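Local coordinates for sigma-c capsid protein (Avian reovirus, PDB 2VRS), which forms the homotrimeric fibre of the avian reovirus capsid that attaches the virion to host cells, and induces apoptosis, at residues C[60-64]-C[65-69]; C[105-109]-C[110-114]. All blocks are in the same frame, centred on the assembly; numbering follows the deposited sequence.

Contact 1 (C[60-64]-C[65-69]); sequences LDMDP and YFCSQ
M62 lays its side chain along the backbone of S68 and Q69, with CB against the sulfur of C67: M62 CB to C67 SG is 3.6 Å. Further out, M62 SD rests at 3.6 Å from S68 C. A bend at chi3 (-79°) then turns the terminal methyl toward Q69, where M62 CE meets Q69 CG at 3.8 Å. L73 of the same chain and P50 of the third subunit also pack on this methionine.

The chain turns back between D63 and C67. The carbonyl oxygen D63 O takes two amides: C67 N at 2.9 Å, nearly along the C=O axis, and F66 N, also at 2.9 Å, from well above the carbonyl plane. On the side chain, D63 CG stands anti to the backbone N (chi1 164°), which turns the carboxylate forward along the chain so that D63 OD1 accepts Y65 N at 3.0 Å, from above the carboxylate plane, an Asx turn. The same OD1 lies at the edge of the Y65 ring, near its plane. This turn lies in the triple beta spiral, between the coiled-coil helix and the C-terminal domain, and links strand 57-60 to strand 68-69.

The other carboxylate oxygen, D63 OD2, is shared by R110 and by T74 OG1 of the second subunit, so both carboxylate oxygens are engaged. A weak CA-H...O contact joins P64 CA to C67 O at 3.5 Å. The F66 side chain leads away from the turn to meet the F66 rings of the other two subunits, edge-to-face with that of the second.

Contact 2 (C[105-109]-C[110-114]); sequences AHCHG and RRTDY
The H108 ring has R111 CB over one face and D113 OD2 at its edge, while water 1 sits in the plane of the H106 ring, at its edge. The CH-pi contact is offset toward the rim: R111 CB lies 3.9 Å from the H108 ring centroid, 23° off the ring normal. These residues share one face of a beta hairpin in the C-terminal domain, where strands 98-108 and 111-119 are joined by a type II' turn from H108 to R111, with G109 at positive phi.

H108 CG sits between the backbone N and the carbonyl carbon (chi1 53°), which swings the imidazole over the neighbouring strand. There H108 NE2 donates a hydrogen bond to D113 OD2 at 2.7 Å, nearly straight and in the ring plane, meeting the carboxylate on its anti side but 32° out of its plane. On its syn side the other oxygen, D113 OD1, takes R111 NE in a salt bridge of 3.0 Å. The carboxylate is thus gripped by two side chains, and water 1 donates a further bond to D113 OD2 while joining H106 ND1. Two more acids fix the outer ends: H108 ND1 is hydrogen-bonded to D210 OD2 of the third subunit, and R111 NH1 forms a salt bridge with D210 OD1 of its own chain.

Backbone bonds pair H106 with D113 and H108 with R111. On the opposite face, A105, C107, T112 and Y114 pack together, A105 CB lying 3.8 Å from Y114 CD1. T112 OG1 hydrogen-bonds to R147 O. Water 2 donates to G109 O at 3.0 Å and to T112 OG1 at 2.8 Å.

From the N terminus, the chain leaves the long helix 3-38 and enters the beta spiral, where contact 1 closes the turn between strand 57-60 and strand 68-69. Past strand 73-74 it enters the C-terminal domain with strand 81-92, and contact 2 closes the hairpin of strands 98-108 and 111-119. The two are in series, neither nested nor crossed, with centres about 17 Å apart. They nevertheless touch: R110 at the hairpin turn reaches back so that its NH1 forms a salt bridge with D63 OD2 at 2.7 Å, and its CG packs on Y65 O. The pair thus joins shaft to head within one chain, and both contacts also touch the second subunit.

Contact 1 (C[60-64]-C[65-69])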
ATOM      1  N   LEU C  60       4.868  -8.619  12.890  1.00 21.64           N
ATOM      2  CA  LEU C  60       4.654  -8.551  11.445  1.00 22.25           C
ATOM      3  C   LEU C  60       5.938  -7.999  10.833  1.00 21.41           C
ATOM      4  O   LEU C  60       6.344  -6.887  11.177  1.00 20.04           O
ATOM      5  CB  LEU C  60       3.463  -7.617  11.115  1.00 19.34           C
ATOM      6  CG  LEU C  60       3.269  -7.315   9.624  1.00 15.79           C
ATOM      7  CD1 LEU C  60       2.759  -8.609   8.892  1.00 18.70           C
ATOM      8  CD2 LEU C  60       2.243  -6.208   9.495  1.00 19.72           C
ATOM      9  N   ASP C  61       6.580  -8.786   9.956  1.00 18.43           N
ATOM     10  CA  ASP C  61       7.778  -8.354   9.245  1.00 17.62           C
ATOM     11  C   ASP C  61       7.292  -7.438   8.118  1.00 20.13           C
ATOM     12  O   ASP C  61       6.401  -7.834   7.342  1.00 20.98           O
ATOM     13  CB  ASP C  61       8.562  -9.531   8.697  1.00 18.02           C
ATOM     14  CG  ASP C  61       9.160 -10.385   9.823  1.00 26.24           C
ATOM     15  OD1 ASP C  61       9.797  -9.799  10.704  1.00 29.07           O
ATOM     16  OD2 ASP C  61       8.983 -11.606   9.786  1.00 30.02           O
ATOM     17  N   MET C  62       7.850  -6.229   8.074  1.00 20.08           N
ATOM     18  CA  MET C  62       7.397  -5.180   7.143  1.00 19.93           C
ATOM     19  C   MET C  62       8.557  -4.692   6.263  1.00 21.49           C
ATOM     20  O   MET C  62       9.668  -4.375   6.761  1.00 20.80           O
ATOM     21  CB  MET C  62       6.851  -3.989   7.947  1.00 18.62           C
ATOM     22  CG  MET C  62       5.623  -4.330   8.819  1.00 16.58           C
ATOM     23  SD  MET C  62       5.165  -2.969   9.926  1.00 21.81           S
ATOM     24  CE  MET C  62       6.376  -3.156  11.260  1.00 24.09           C
ATOM     25  N   ASP C  63       8.284  -4.631   4.950  1.00 18.60           N
ATOM     26  CA  ASP C  63       9.228  -4.039   4.007  1.00 17.21           C
ATOM     27  C   ASP C  63       9.102  -2.541   4.178  1.00 18.19           C
ATOM     28  O   ASP C  63       8.026  -2.026   3.891  1.00 15.67           O
ATOM     29  CB  ASP C  63       8.792  -4.433   2.598  1.00 20.15           C
ATOM     30  CG  ASP C  63       9.440  -3.575   1.499  1.00 17.90           C
ATOM     31  OD1 ASP C  63      10.441  -2.894   1.775  1.00 20.01           O
ATOM     32  OD2 ASP C  63       8.909  -3.620   0.367  1.00 19.30           O
ATOM     33  N   PRO C  64      10.174  -1.848   4.617  1.00 20.29           N
ATOM     34  CA  PRO C  64      10.107  -0.400   4.895  1.00 18.28           C
ATOM     35  C   PRO C  64       9.872   0.489   3.652  1.00 16.56           C
ATOM     36  O   PRO C  64       9.482   1.648   3.802  1.00 16.66           O
ATOM     37  CB  PRO C  64      11.469  -0.090   5.521  1.00 22.14           C
ATOM     38  CG  PRO C  64      12.374  -1.057   4.949  1.00 22.10           C
ATOM     39  CD  PRO C  64      11.532  -2.358   4.898  1.00 19.38           C
ATOM     40  N   TYR C  65      10.046  -0.048   2.452  1.00 17.03           N
ATOM     41  CA  TYR C  65       9.690   0.686   1.220  1.00 17.53           C
ATOM     42  C   TYR C  65       8.196   0.607   0.940  1.00 17.31           C
ATOM     43  O   TYR C  65       7.710   1.318   0.069  1.00 16.78           O
ATOM     44  CB  TYR C  65      10.469   0.163   0.020  1.00 16.03           C
ATOM     45  CG  TYR C  65      11.913   0.565   0.119  1.00 18.33           C
ATOM     46  CD1 TYR C  65      12.315   1.797  -0.357  1.00 22.39           C
ATOM     47  CD2 TYR C  65      12.850  -0.259   0.750  1.00 25.38           C
ATOM     48  CE1 TYR C  65      13.631   2.234  -0.205  1.00 18.29           C
ATOM     49  CE2 TYR C  65      14.178   0.151   0.878  1.00 28.73           C
ATOM     50  CZ  TYR C  65      14.550   1.394   0.399  1.00 24.94           C
ATOM     51  OH  TYR C  65      15.851   1.836   0.491  1.00 29.74           O
ATOM     52  N   PHE C  66       7.476  -0.244   1.675  1.00 16.77           N
ATOM     53  CA  PHE C  66       6.040  -0.399   1.484  1.00 16.47           C
ATOM     54  C   PHE C  66       5.218   0.007   2.700  1.00 18.19           C
ATOM     55  O   PHE C  66       4.150   0.611   2.582  1.00 16.78           O
ATOM     56  CB  PHE C  66       5.695  -1.845   1.106  1.00 17.22           C
ATOM     57  CG  PHE C  66       4.199  -2.082   0.938  1.00 13.89           C
ATOM     58  CD1 PHE C  66       3.510  -1.432  -0.096  1.00 14.64           C
ATOM     59  CD2 PHE C  66       3.504  -2.968   1.791  1.00 17.25           C
ATOM     60  CE1 PHE C  66       2.134  -1.643  -0.277  1.00 18.56           C
ATOM     61  CE2 PHE C  66       2.102  -3.175   1.604  1.00 20.85           C
ATOM     62  CZ  PHE C  66       1.444  -2.511   0.576  1.00 21.32           C
ATOM     63  N   CYS C  67       5.648  -0.430   3.893  1.00 15.88           N
ATOM     64  CA  CYS C  67       4.799  -0.206   5.044  1.00 16.11           C
ATOM     65  C   CYS C  67       5.657  -0.063   6.316  1.00 16.98           C
ATOM     66  O   CYS C  67       6.886  -0.316   6.283  1.00 17.61           O
ATOM     67  CB  CYS C  67       3.713  -1.294   5.165  1.00 16.91           C
ATOM     68  SG  CYS C  67       4.458  -2.980   5.481  1.00 18.15           S
ATOM     69  N   SER C  68       4.994   0.362   7.398  1.00 16.24           N
ATOM     70  CA  SER C  68       5.632   0.604   8.690  1.00 18.57           C
ATOM     71  C   SER C  68       4.565   0.599   9.767  1.00 16.99           C
ATOM     72  O   SER C  68       3.370   0.548   9.479  1.00 19.94           O
ATOM     73  CB  SER C  68       6.372   1.951   8.669  1.00 18.43           C
ATOM     74  OG  SER C  68       5.450   3.001   8.523  1.00 18.26           O
ATOM     75  N   GLN C  69       4.976   0.642  11.034  1.00 21.01           N
ATOM     76  CA  GLN C  69       3.989   0.818  12.071  1.00 19.47           C
ATOM     77  C   GLN C  69       4.201   2.105  12.871  1.00 18.65           C
ATOM     78  O   GLN C  69       5.327   2.468  13.246  1.00 19.90           O
ATOM     79  CB  GLN C  69       3.934  -0.404  13.021  1.00 22.40           C
ATOM     80  CG  GLN C  69       5.175  -0.600  13.866  1.00 20.84           C
ATOM     81  CD  GLN C  69       5.198   0.236  15.165  1.00 25.88           C
ATOM     82  OE1 GLN C  69       4.179   0.740  15.642  1.00 28.65           O
ATOM     83  NE2 GLN C  69       6.391   0.397  15.714  1.00 29.00           N
TER

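Contact 2 (C[105-109]-C[110-114])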
ATOM      1  N   ALA C 105      15.346  10.089 -11.424  1.00 16.03           N
ATOM      2  CA  ALA C 105      14.483   9.023 -10.959  1.00 16.72           C
ATOM      3  C   ALA C 105      14.065   9.349  -9.530  1.00 16.20           C
ATOM      4  O   ALA C 105      14.892   9.405  -8.604  1.00 16.83           O
ATOM      5  CB  ALA C 105      15.244   7.626 -11.070  1.00 16.88           C
ATOM      6  N   HIS C 106      12.780   9.641  -9.360  1.00 13.39           N
ATOM      7  CA  HIS C 106      12.268   9.978  -8.044  1.00 12.39           C
ATOM      8  C   HIS C 106      11.693   8.732  -7.420  1.00 17.57           C
ATOM      9  O   HIS C 106      10.655   8.210  -7.876  1.00 13.19           O
ATOM     10  CB  HIS C 106      11.198  11.096  -8.153  1.00 14.94           C
ATOM     11  CG  HIS C 106      10.635  11.515  -6.827  1.00 13.99           C
ATOM     12  ND1 HIS C 106       9.282  11.567  -6.577  1.00 13.48           N
ATOM     13  CD2 HIS C 106      11.247  11.895  -5.678  1.00 15.08           C
ATOM     14  CE1 HIS C 106       9.080  11.953  -5.328  1.00 17.25           C
ATOM     15  NE2 HIS C 106      10.255  12.175  -4.766  1.00 15.22           N
ATOM     16  N   CYS C 107      12.355   8.251  -6.375  1.00 14.67           N
ATOM     17  CA  CYS C 107      11.992   6.949  -5.784  1.00 14.27           C
ATOM     18  C   CYS C 107      11.279   7.258  -4.493  1.00 16.06           C
ATOM     19  O   CYS C 107      11.845   7.866  -3.594  1.00 16.26           O
ATOM     20  CB  CYS C 107      13.243   6.108  -5.527  1.00 15.80           C
ATOM     21  SG  CYS C 107      14.305   6.001  -6.954  1.00 19.30           S
ATOM     22  N   HIS C 108      10.023   6.873  -4.391  1.00 13.60           N
ATOM     23  CA  HIS C 108       9.266   7.185  -3.174  1.00 13.29           C
ATOM     24  C   HIS C 108       8.421   5.942  -2.866  1.00 17.38           C
ATOM     25  O   HIS C 108       7.548   5.570  -3.656  1.00 14.36           O
ATOM     26  CB  HIS C 108       8.422   8.478  -3.341  1.00 13.50           C
ATOM     27  CG  HIS C 108       7.522   8.485  -4.555  1.00 14.27           C
ATOM     28  ND1 HIS C 108       6.149   8.480  -4.454  1.00 14.45           N
ATOM     29  CD2 HIS C 108       7.803   8.495  -5.889  1.00 15.52           C
ATOM     30  CE1 HIS C 108       5.615   8.452  -5.668  1.00 16.47           C
ATOM     31  NE2 HIS C 108       6.598   8.477  -6.553  1.00 15.87           N
ATOM     32  N   GLY C 109       8.731   5.278  -1.743  1.00 16.99           N
ATOM     33  CA  GLY C 109       8.114   4.006  -1.468  1.00 17.41           C
ATOM     34  C   GLY C 109       8.595   3.091  -2.574  1.00 14.67           C
ATOM     35  O   GLY C 109       9.747   3.220  -3.057  1.00 18.67           O
ATOM     36  N   ARG C 110       7.697   2.238  -3.040  1.00 14.81           N
ATOM     37  CA  ARG C 110       8.093   1.331  -4.122  1.00 15.96           C
ATOM     38  C   ARG C 110       7.687   1.885  -5.488  1.00 20.00           C
ATOM     39  O   ARG C 110       7.606   1.143  -6.455  1.00 21.54           O
ATOM     40  CB  ARG C 110       7.490  -0.053  -3.905  1.00 17.92           C
ATOM     41  CG  ARG C 110       8.066  -0.676  -2.640  1.00 15.37           C
ATOM     42  CD  ARG C 110       7.844  -2.207  -2.544  1.00 18.27           C
ATOM     43  NE  ARG C 110       8.809  -2.831  -3.417  1.00 19.55           N
ATOM     44  CZ  ARG C 110      10.047  -3.195  -3.077  1.00 19.34           C
ATOM     45  NH1 ARG C 110      10.493  -3.112  -1.821  1.00 20.55           N
ATOM     46  NH2 ARG C 110      10.827  -3.708  -4.002  1.00 20.75           N
ATOM     47  N   ARG C 111       7.426   3.183  -5.570  1.00 15.38           N
ATOM     48  CA  ARG C 111       7.214   3.823  -6.869  1.00 14.71           C
ATOM     49  C   ARG C 111       8.495   4.546  -7.307  1.00 12.26           C
ATOM     50  O   ARG C 111       9.136   5.268  -6.498  1.00 15.14           O
ATOM     51  CB  ARG C 111       6.073   4.850  -6.767  1.00 14.84           C
ATOM     52  CG  ARG C 111       5.711   5.500  -8.142  1.00 14.36           C
ATOM     53  CD  ARG C 111       4.942   4.523  -9.098  1.00 13.41           C
ATOM     54  NE  ARG C 111       4.650   5.281 -10.358  1.00 14.54           N
ATOM     55  CZ  ARG C 111       4.076   4.750 -11.418  1.00 21.32           C
ATOM     56  NH1 ARG C 111       3.760   3.480 -11.369  1.00 11.84           N
ATOM     57  NH2 ARG C 111       3.818   5.465 -12.510  1.00 17.39           N
ATOM     58  N   THR C 112       8.860   4.384  -8.571  1.00 12.45           N
ATOM     59  CA  THR C 112       9.982   5.120  -9.161  1.00 14.22           C
ATOM     60  C   THR C 112       9.533   5.827 -10.387  1.00 16.52           C
ATOM     61  O   THR C 112       9.058   5.191 -11.333  1.00 14.44           O
ATOM     62  CB  THR C 112      11.183   4.190  -9.466  1.00 13.00           C
ATOM     63  OG1 THR C 112      11.676   3.718  -8.215  1.00 13.94           O
ATOM     64  CG2 THR C 112      12.241   4.918 -10.232  1.00 14.05           C
ATOM     65  N   ASP C 113       9.624   7.156 -10.340  1.00 12.77           N
ATOM     66  CA  ASP C 113       9.154   7.987 -11.469  1.00 14.16           C
ATOM     67  C   ASP C 113      10.315   8.548 -12.205  1.00 14.00           C
ATOM     68  O   ASP C 113      11.188   9.151 -11.580  1.00 15.17           O
ATOM     69  CB  ASP C 113       8.195   9.087 -10.974  1.00 13.88           C
ATOM     70  CG  ASP C 113       6.896   8.484 -10.387  1.00 17.05           C
ATOM     71  OD1 ASP C 113       6.300   7.643 -11.095  1.00 15.55           O
ATOM     72  OD2 ASP C 113       6.499   8.838  -9.260  1.00 16.35           O
ATOM     73  N   TYR C 114      10.356   8.297 -13.523  1.00 15.25           N
ATOM     74  CA  TYR C 114      11.454   8.767 -14.365  1.00 12.43           C
ATOM     75  C   TYR C 114      11.102  10.064 -15.078  1.00 14.03           C
ATOM     76  O   TYR C 114      10.046  10.194 -15.695  1.00 16.58           O
ATOM     77  CB  TYR C 114      11.741   7.733 -15.461  1.00 15.70           C
ATOM     78  CG  TYR C 114      12.431   6.481 -15.021  1.00 12.40           C
ATOM     79  CD1 TYR C 114      13.590   6.519 -14.251  1.00 15.36           C
ATOM     80  CD2 TYR C 114      11.963   5.236 -15.468  1.00 19.66           C
ATOM     81  CE1 TYR C 114      14.278   5.315 -13.891  1.00 19.42           C
ATOM     82  CE2 TYR C 114      12.629   4.077 -15.145  1.00 18.41           C
ATOM     83  CZ  TYR C 114      13.770   4.101 -14.353  1.00 20.98           C
ATOM     84  OH  TYR C 114      14.398   2.905 -14.063  1.00 18.65           O
TER
HETATM   85  O   HOH W   1       7.110  11.395  -8.304  1.00 14.24           O
HETATM   86  O   HOH W   2      10.891   2.688  -5.778  1.00 17.73           O